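Local coordinates for protein cytochrome C554 (Nitrosomonas europaea, PDB 1FT6) that accepts electrons directly from hydroxylamine oxidoreductase during ammonia oxidation, using four covalently attached hemes, at residues Lys29-Leu34 against Asp53-Lys58; Gly100-Ser105 against Gly186-Glu191. One frame throughout, in Å; residues are numbered along the deposited sequence.

Contact 1 of 2, residues Lys29-Leu34 against Asp53-Lys58; sequences KAMESL and DYTQDK. With HEC (heme c), chain E.
Leu34 and Tyr54 meet at their CB atoms and then diverge toward the same heme c, heme 2, which Cys60 and Cys63 hold covalently. Leu34 CG swings beside its backbone N (chi1 -59°), and CD2 comes down over the porphyrin face, 3.4 Å from heme C1B. This is the face served by the axial ligand His64, whose ND1 bonds to Ala30 O. Tyr54 turns to the rim instead: the heme methyl CMB sits under one face of its ring, 3.4 Å from Tyr54 CG, while Leu34 O lies at the ring edge. The phenol oxygen reaches Asp49 N. A leucine in its place would probably leave the heme methyl without a flat surface to rest on and Asp49 N without its phenol partner. Across the contact the backbones join through Tyr54 N, which donates to Leu34 O at 2.8 Å. Thr55 N is turned elsewhere, donating to Asp53 OD1 in an Asx turn; the same carboxylate oxygen takes the bond from Thr55 OG1 at 2.7 Å, on its syn side. Beyond this turn the Met31 chain, bent at chi2 and chi3, crosses Thr55 at about a right angle, with SD 3.9 Å from Thr55 CB. Chemically, one backbone bond fixes the two loops to each other, and apolar groups do the rest, fitting the loops to one face and the rim of heme 2.

Contact 2 of 2, residues Gly100-Ser105 against Gly186-Glu191; sequences GDHRKS and GVFEGE. With HEC (heme c), chain D; PO4 (phosphate ion), chain C.
Ser105 OG is gripped by Lys104 NZ, which donates to it at 2.7 Å, and by Thr116 OG1, while the same oxygen rests 3.5 Å from Phe188 CE2. The contact belongs to the bis-histidine site of heme 1 in this multiheme cytochrome c: helix 98-112 brings the axial ligand His102, and the short strand 188-189, paired in parallel with 116-117, covers the helix side with Phe188. His102 uses ND1 on the iron, at 2.1 Å, with His15 as the other axial ligand; Gln126 OE1 takes up the remaining ring nitrogen, NE2, which should help fix the imidazole's rotation. Phe188 and His102 cross at about a right angle, their ring planes inclined by 49° in an oblique pairing, with Phe188 CZ 3.8 Å from His102 CD2. Phe188 CE1 stands over one face of the imidazole, offset toward its rim, and also lies 3.7 Å from heme C3D. Leu121 of helix 118-123 adds to this apolar packing. Val187 CG1, anti to its own backbone nitrogen (chi1 170°), is placed over the centre of the Phe188 ring, and it touches Ser105 O at 3.6 Å, wedged between ring and helix. Ahead of the strand the backbone turns its amides to the heme propionate. Farther on, Gly190 N reaches a phosphate, probably from the crystallisation liquor. The propionate oxygen O2D is met by two successive N-H groups, Gly186 N and Val187 N, each at 3.1 Å.

How the contacts relate
From the N terminus the chain first supplies Cys11, Cys14 and His15 to heme 1, then passes helix 16-22 to reach 29-34. Contact 1 closes the excursion through helix 40-45, bringing 53-58 back just before the heme 2 cysteines. Only afterwards does contact 2 open, on helix 98-112. Its closure at 186-191 takes 80 intervening residues, among them strand 116-117 and the heme 4 segment in helix 131-138. The two contacts therefore run in series, neither nested nor crossed. They lie on opposite sides of the chain's centre, with centres about 35 Å apart: contact 1 borders heme 2, whereas contact 2 ties the C-terminal part to heme 1.

Contact 1 of 2, residues Lys29-Leu34 against Asp53-Lys58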
loop_
_atom_site.group_PDB
_atom_site.type_symbol
_atom_site.label_atom_id
_atom_site.label_comp_id
_atom_site.label_asym_id
_atom_site.label_seq_id
_atom_site.Cartn_x
_atom_site.Cartn_y
_atom_site.Cartn_z
ATOM N N LYS A 29 -2.861 5.064 -9.465
ATOM C CA LYS A 29 -3.573 4.880 -10.730
ATOM C C LYS A 29 -3.754 3.421 -11.148
ATOM O O LYS A 29 -4.082 3.153 -12.316
ATOM C CB LYS A 29 -2.820 5.603 -11.832
ATOM C CG LYS A 29 -2.343 6.982 -11.434
ATOM C CD LYS A 29 -1.262 7.443 -12.417
ATOM C CE LYS A 29 -0.159 8.201 -11.716
ATOM N NZ LYS A 29 0.689 8.916 -12.709
ATOM N N ALA A 30 -3.572 2.498 -10.210
ATOM C CA ALA A 30 -3.691 1.062 -10.485
ATOM C C ALA A 30 -4.994 0.666 -11.160
ATOM O O ALA A 30 -5.021 -0.249 -11.997
ATOM C CB ALA A 30 -3.542 0.277 -9.200
ATOM N N MET A 31 -6.094 1.299 -10.790
ATOM C CA MET A 31 -7.330 0.902 -11.441
ATOM C C MET A 31 -7.389 1.365 -12.904
ATOM O O MET A 31 -8.088 0.722 -13.722
ATOM C CB MET A 31 -8.540 1.430 -10.648
ATOM C CG MET A 31 -9.899 1.089 -11.285
ATOM S SD MET A 31 -10.260 -0.702 -11.252
ATOM C CE MET A 31 -9.936 -1.146 -9.689
ATOM N N GLU A 32 -6.674 2.441 -13.270
ATOM C CA GLU A 32 -6.725 2.907 -14.665
ATOM C C GLU A 32 -6.157 1.831 -15.592
ATOM O O GLU A 32 -6.595 1.714 -16.759
ATOM C CB GLU A 32 -5.907 4.197 -14.904
ATOM C CG GLU A 32 -6.225 5.311 -13.969
ATOM C CD GLU A 32 -7.653 5.782 -14.101
ATOM O OE1 GLU A 32 -8.279 6.086 -13.052
ATOM O OE2 GLU A 32 -8.152 5.852 -15.248
ATOM N N SER A 33 -5.211 1.049 -15.073
ATOM C CA SER A 33 -4.596 -0.045 -15.864
ATOM C C SER A 33 -5.610 -1.129 -16.261
ATOM O O SER A 33 -5.404 -1.851 -17.271
ATOM C CB SER A 33 -3.445 -0.702 -15.105
ATOM O OG SER A 33 -2.341 0.182 -15.010
ATOM N N LEU A 34 -6.702 -1.230 -15.508
ATOM C CA LEU A 34 -7.708 -2.286 -15.781
ATOM C C LEU A 34 -8.760 -1.818 -16.764
ATOM O O LEU A 34 -9.633 -2.585 -17.191
ATOM C CB LEU A 34 -8.371 -2.781 -14.482
ATOM C CG LEU A 34 -7.440 -3.381 -13.385
ATOM C CD1 LEU A 34 -8.226 -4.082 -12.230
ATOM C CD2 LEU A 34 -6.553 -4.396 -14.064
ATOM N N ASP A 53 -12.679 -4.542 -20.671
ATOM C CA ASP A 53 -12.851 -3.738 -19.466
ATOM C C ASP A 53 -12.614 -4.708 -18.315
ATOM O O ASP A 53 -13.460 -5.548 -18.029
ATOM C CB ASP A 53 -14.276 -3.200 -19.372
ATOM C CG ASP A 53 -14.456 -2.245 -18.208
ATOM O OD1 ASP A 53 -13.737 -2.356 -17.190
ATOM O OD2 ASP A 53 -15.320 -1.366 -18.318
ATOM N N TYR A 54 -11.467 -4.617 -17.649
ATOM C CA TYR A 54 -11.173 -5.529 -16.540
ATOM C C TYR A 54 -11.488 -4.919 -15.166
ATOM O O TYR A 54 -11.194 -5.537 -14.148
ATOM C CB TYR A 54 -9.683 -5.922 -16.548
ATOM C CG TYR A 54 -9.309 -6.904 -17.633
ATOM C CD1 TYR A 54 -8.684 -6.456 -18.809
ATOM C CD2 TYR A 54 -9.464 -8.276 -17.446
ATOM C CE1 TYR A 54 -8.213 -7.340 -19.757
ATOM C CE2 TYR A 54 -8.985 -9.176 -18.400
ATOM C CZ TYR A 54 -8.359 -8.690 -19.548
ATOM O OH TYR A 54 -7.902 -9.562 -20.503
ATOM N N THR A 55 -12.056 -3.710 -15.134
ATOM C CA THR A 55 -12.368 -3.056 -13.849
ATOM C C THR A 55 -13.369 -3.736 -12.927
ATOM O O THR A 55 -13.488 -3.365 -11.759
ATOM C CB THR A 55 -12.810 -1.585 -14.049
ATOM O OG1 THR A 55 -14.100 -1.534 -14.665
ATOM C CG2 THR A 55 -11.817 -0.878 -14.919
ATOM N N GLN A 56 -14.087 -4.739 -13.415
ATOM C CA GLN A 56 -14.996 -5.444 -12.524
ATOM C C GLN A 56 -14.723 -6.948 -12.565
ATOM O O GLN A 56 -15.578 -7.736 -12.224
ATOM C CB GLN A 56 -16.438 -5.165 -12.913
ATOM C CG GLN A 56 -16.733 -3.669 -12.961
ATOM C CD GLN A 56 -18.185 -3.387 -13.203
ATOM O OE1 GLN A 56 -18.649 -3.373 -14.357
ATOM N NE2 GLN A 56 -18.931 -3.167 -12.122
ATOM N N ASP A 57 -13.505 -7.325 -12.934
ATOM C CA ASP A 57 -13.132 -8.735 -13.012
ATOM C C ASP A 57 -12.480 -9.147 -11.711
ATOM O O ASP A 57 -11.433 -8.623 -11.364
ATOM C CB ASP A 57 -12.160 -8.895 -14.158
ATOM C CG ASP A 57 -11.917 -10.352 -14.547
ATOM O OD1 ASP A 57 -11.994 -11.238 -13.667
ATOM O OD2 ASP A 57 -11.616 -10.564 -15.738
ATOM N N LYS A 58 -13.089 -10.081 -10.993
ATOM C CA LYS A 58 -12.508 -10.547 -9.759
ATOM C C LYS A 58 -11.170 -11.255 -9.928
ATOM O O LYS A 58 -10.536 -11.542 -8.930
ATOM C CB LYS A 58 -13.498 -11.432 -9.012
ATOM C CG LYS A 58 -13.774 -12.734 -9.748
ATOM C CD LYS A 58 -15.023 -13.414 -9.255
ATOM C CE LYS A 58 -14.923 -14.897 -9.557
ATOM N NZ LYS A 58 -16.273 -15.531 -9.517
HETATM FE FE HEC E . -2.283 -6.366 -12.390
HETATM C CHA HEC E . 0.526 -4.484 -13.112
HETATM C CHB HEC E . -3.508 -5.623 -15.578
HETATM C CHC HEC E . -4.423 -9.084 -12.210
HETATM C CHD HEC E . -0.617 -7.595 -9.581
HETATM N NA HEC E . -1.648 -5.247 -13.951
HETATM C C1A HEC E . -0.498 -4.472 -14.053
HETATM C C2A HEC E . -0.495 -3.702 -15.263
HETATM C C3A HEC E . -1.649 -4.018 -15.970
HETATM C C4A HEC E . -2.337 -4.968 -15.171
HETATM C CMA HEC E . -2.063 -3.498 -17.350
HETATM C CAA HEC E . 0.603 -2.747 -15.721
HETATM C CBA HEC E . 1.762 -3.469 -16.438
HETATM C CGA HEC E . 2.852 -2.507 -17.004
HETATM O O1A HEC E . 2.699 -1.283 -16.901
HETATM O O2A HEC E . 3.869 -2.979 -17.517
HETATM N NB HEC E . -3.633 -7.216 -13.664
HETATM C C1B HEC E . -4.108 -6.679 -14.864
HETATM C C2B HEC E . -5.242 -7.405 -15.320
HETATM C C3B HEC E . -5.478 -8.402 -14.423
HETATM C C4B HEC E . -4.469 -8.261 -13.380
HETATM C CMB HEC E . -6.081 -7.141 -16.594
HETATM C CAB HEC E . -6.601 -9.484 -14.467
HETATM C CBB HEC E . -6.474 -10.406 -15.687
HETATM N NC HEC E . -2.467 -7.997 -11.183
HETATM C C1C HEC E . -3.499 -8.930 -11.160
HETATM C C2C HEC E . -3.539 -9.693 -9.948
HETATM C C3C HEC E . -2.504 -9.216 -9.181
HETATM C C4C HEC E . -1.837 -8.228 -9.967
HETATM C CMC HEC E . -4.550 -10.784 -9.554
HETATM C CAC HEC E . -2.130 -9.580 -7.740
HETATM C CBC HEC E . -2.006 -11.054 -7.368
HETATM N ND HEC E . -0.434 -6.098 -11.531
HETATM C C1D HEC E . 0.049 -6.630 -10.360
HETATM C C2D HEC E . 1.334 -6.115 -10.022
HETATM C C3D HEC E . 1.665 -5.245 -11.022
HETATM C C4D HEC E . 0.569 -5.245 -11.949
HETATM C CMD HEC E . 2.148 -6.582 -8.787
HETATM C CAD HEC E . 3.012 -4.545 -11.143
HETATM C CBD HEC E . 4.072 -5.231 -11.983
HETATM C CGD HEC E . 5.366 -4.426 -12.099
HETATM O O1D HEC E . 5.370 -3.407 -12.742
HETATM O O2D HEC E . 6.335 -4.838 -11.552
#

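Contact 2 of 2, residues Gly100-Ser105 against Gly186-Glu191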
loop_
_atom_site.group_PDB
_atom_site.type_symbol
_atom_site.label_atom_id
_atom_site.label_comp_id
_atom_site.label_asym_id
_atom_site.label_seq_id
_atom_site.Cartn_x
_atom_site.Cartn_y
_atom_site.Cartn_z
ATOM N N GLY A 100 -6.938 6.003 15.375
ATOM C CA GLY A 100 -7.410 6.700 16.559
ATOM C C GLY A 100 -6.234 6.963 17.479
ATOM O O GLY A 100 -6.190 7.997 18.148
ATOM N N ASP A 101 -5.291 6.032 17.527
ATOM C CA ASP A 101 -4.121 6.197 18.365
ATOM C C ASP A 101 -3.216 7.278 17.722
ATOM O O ASP A 101 -2.459 7.937 18.433
ATOM C CB ASP A 101 -3.345 4.878 18.522
ATOM C CG ASP A 101 -3.790 4.072 19.741
ATOM O OD1 ASP A 101 -4.951 4.220 20.153
ATOM O OD2 ASP A 101 -3.000 3.289 20.304
ATOM N N HIS A 102 -3.263 7.440 16.393
ATOM C CA HIS A 102 -2.445 8.496 15.771
ATOM C C HIS A 102 -2.994 9.861 16.222
ATOM O O HIS A 102 -2.219 10.812 16.510
ATOM C CB HIS A 102 -2.487 8.424 14.257
ATOM C CG HIS A 102 -1.701 7.285 13.688
ATOM N ND1 HIS A 102 -1.196 7.308 12.399
ATOM C CD2 HIS A 102 -1.377 6.112 14.270
ATOM C CE1 HIS A 102 -0.597 6.140 12.250
ATOM N NE2 HIS A 102 -0.673 5.394 13.345
ATOM N N ARG A 103 -4.318 9.965 16.279
ATOM C CA ARG A 103 -4.934 11.219 16.740
ATOM C C ARG A 103 -4.587 11.494 18.207
ATOM O O ARG A 103 -4.020 12.538 18.540
ATOM C CB ARG A 103 -6.459 11.182 16.625
ATOM C CG ARG A 103 -7.123 12.551 16.846
ATOM C CD ARG A 103 -8.655 12.470 16.952
ATOM N NE ARG A 103 -9.157 12.956 18.242
ATOM C CZ ARG A 103 -9.651 14.177 18.457
ATOM N NH1 ARG A 103 -9.716 15.057 17.464
ATOM N NH2 ARG A 103 -10.071 14.530 19.672
ATOM N N LYS A 104 -4.912 10.559 19.092
ATOM C CA LYS A 104 -4.665 10.792 20.511
ATOM C C LYS A 104 -3.187 10.956 20.860
ATOM O O LYS A 104 -2.830 11.764 21.714
ATOM C CB LYS A 104 -5.262 9.666 21.349
ATOM C CG LYS A 104 -4.327 8.507 21.539
ATOM C CD LYS A 104 -4.021 8.249 23.014
ATOM C CE LYS A 104 -3.254 6.940 23.182
ATOM N NZ LYS A 104 -2.310 6.712 22.034
ATOM N N SER A 105 -2.334 10.192 20.194
ATOM C CA SER A 105 -0.898 10.257 20.444
ATOM C C SER A 105 -0.304 11.578 19.979
ATOM O O SER A 105 0.590 12.126 20.632
ATOM C CB SER A 105 -0.202 9.079 19.760
ATOM O OG SER A 105 -0.489 7.869 20.475
ATOM N N GLY A 186 8.471 12.749 15.712
ATOM C CA GLY A 186 8.925 11.740 16.651
ATOM C C GLY A 186 7.905 11.307 17.688
ATOM O O GLY A 186 8.280 10.848 18.774
ATOM N N VAL A 187 6.620 11.427 17.353
ATOM C CA VAL A 187 5.561 11.065 18.272
ATOM C C VAL A 187 5.679 9.624 18.743
ATOM O O VAL A 187 5.501 9.330 19.919
ATOM C CB VAL A 187 4.201 11.266 17.621
ATOM C CG1 VAL A 187 3.088 10.646 18.511
ATOM C CG2 VAL A 187 3.925 12.765 17.427
ATOM N N PHE A 188 5.981 8.722 17.809
ATOM C CA PHE A 188 6.098 7.303 18.119
ATOM C C PHE A 188 7.532 6.828 18.242
ATOM O O PHE A 188 8.426 7.368 17.590
ATOM C CB PHE A 188 5.362 6.482 17.045
ATOM C CG PHE A 188 3.875 6.781 16.954
ATOM C CD1 PHE A 188 3.352 7.522 15.893
ATOM C CD2 PHE A 188 3.005 6.351 17.964
ATOM C CE1 PHE A 188 1.993 7.834 15.834
ATOM C CE2 PHE A 188 1.645 6.657 17.917
ATOM C CZ PHE A 188 1.129 7.398 16.857
ATOM N N GLU A 189 7.762 5.811 19.073
ATOM C CA GLU A 189 9.107 5.291 19.228
ATOM C C GLU A 189 9.176 3.814 19.588
ATOM O O GLU A 189 8.172 3.202 19.941
ATOM C CB GLU A 189 9.875 6.106 20.276
ATOM C CG GLU A 189 9.007 6.712 21.331
ATOM C CD GLU A 189 9.280 6.122 22.687
ATOM O OE1 GLU A 189 9.234 4.874 22.800
ATOM O OE2 GLU A 189 9.546 6.904 23.630
ATOM N N GLY A 190 10.372 3.247 19.482
ATOM C CA GLY A 190 10.556 1.854 19.825
ATOM C C GLY A 190 10.166 0.893 18.715
ATOM O O GLY A 190 9.766 1.325 17.634
ATOM N N GLU A 191 10.290 -0.403 19.007
ATOM C CA GLU A 191 9.979 -1.489 18.088
ATOM C C GLU A 191 8.495 -1.862 18.148
ATOM O O GLU A 191 7.816 -1.579 19.133
ATOM C CB GLU A 191 10.784 -2.727 18.466
ATOM C CG GLU A 191 12.263 -2.665 18.147
ATOM C CD GLU A 191 12.545 -2.557 16.658
ATOM O OE1 GLU A 191 11.749 -3.086 15.844
ATOM O OE2 GLU A 191 13.564 -1.933 16.313
HETATM FE FE HEC D . -0.833 8.711 10.927
HETATM C CHA HEC D . 2.318 8.894 12.185
HETATM C CHB HEC D . 0.107 6.357 8.758
HETATM C CHC HEC D . -4.117 8.351 9.891
HETATM C CHD HEC D . -1.696 11.477 12.721
HETATM N NA HEC D . 0.854 7.848 10.520
HETATM C C1A HEC D . 2.064 7.997 11.155
HETATM C C2A HEC D . 3.043 7.130 10.603
HETATM C C3A HEC D . 2.429 6.434 9.584
HETATM C C4A HEC D . 1.084 6.882 9.576
HETATM C CMA HEC D . 3.059 5.325 8.656
HETATM C CAA HEC D . 4.481 7.019 11.075
HETATM C CBA HEC D . 4.624 5.966 12.196
HETATM C CGA HEC D . 6.053 5.709 12.687
HETATM O O1A HEC D . 6.657 6.662 13.271
HETATM O O2A HEC D . 6.573 4.575 12.546
HETATM N NB HEC D . -1.826 7.596 9.599
HETATM C C1B HEC D . -1.241 6.664 8.759
HETATM C C2B HEC D . -2.209 5.972 7.944
HETATM C C3B HEC D . -3.426 6.472 8.299
HETATM C C4B HEC D . -3.160 7.507 9.342
HETATM C CMB HEC D . -1.948 4.899 6.862
HETATM C CAB HEC D . -4.838 6.097 7.745
HETATM C CBB HEC D . -5.318 4.758 8.214
HETATM N NC HEC D . -2.515 9.663 11.257
HETATM C C1C HEC D . -3.806 9.394 10.722
HETATM C C2C HEC D . -4.776 10.403 11.091
HETATM C C3C HEC D . -4.067 11.338 11.784
HETATM C C4C HEC D . -2.704 10.860 11.935
HETATM C CMC HEC D . -6.271 10.462 10.703
HETATM C CAC HEC D . -4.608 12.713 12.253
HETATM C CBC HEC D . -5.758 12.778 13.231
HETATM N ND HEC D . 0.110 9.896 12.244
HETATM C C1D HEC D . -0.410 11.005 12.894
HETATM C C2D HEC D . 0.590 11.616 13.782
HETATM C C3D HEC D . 1.715 10.830 13.628
HETATM C C4D HEC D . 1.391 9.797 12.675
HETATM C CMD HEC D . 0.408 12.903 14.655
HETATM C CAD HEC D . 3.103 11.174 14.142
HETATM C CBD HEC D . 3.892 12.050 13.173
HETATM C CGD HEC D . 5.232 12.495 13.673
HETATM O O1D HEC D . 5.619 13.628 13.284
HETATM O O2D HEC D . 5.877 11.719 14.396
HETATM P P PO4 C . 12.902 5.614 17.543
HETATM O O1 PO4 C . 14.299 5.849 16.918
HETATM O O2 PO4 C . 12.829 4.172 18.098
HETATM O O3 PO4 C . 11.814 5.861 16.459
HETATM O O4 PO4 C . 12.687 6.604 18.705
#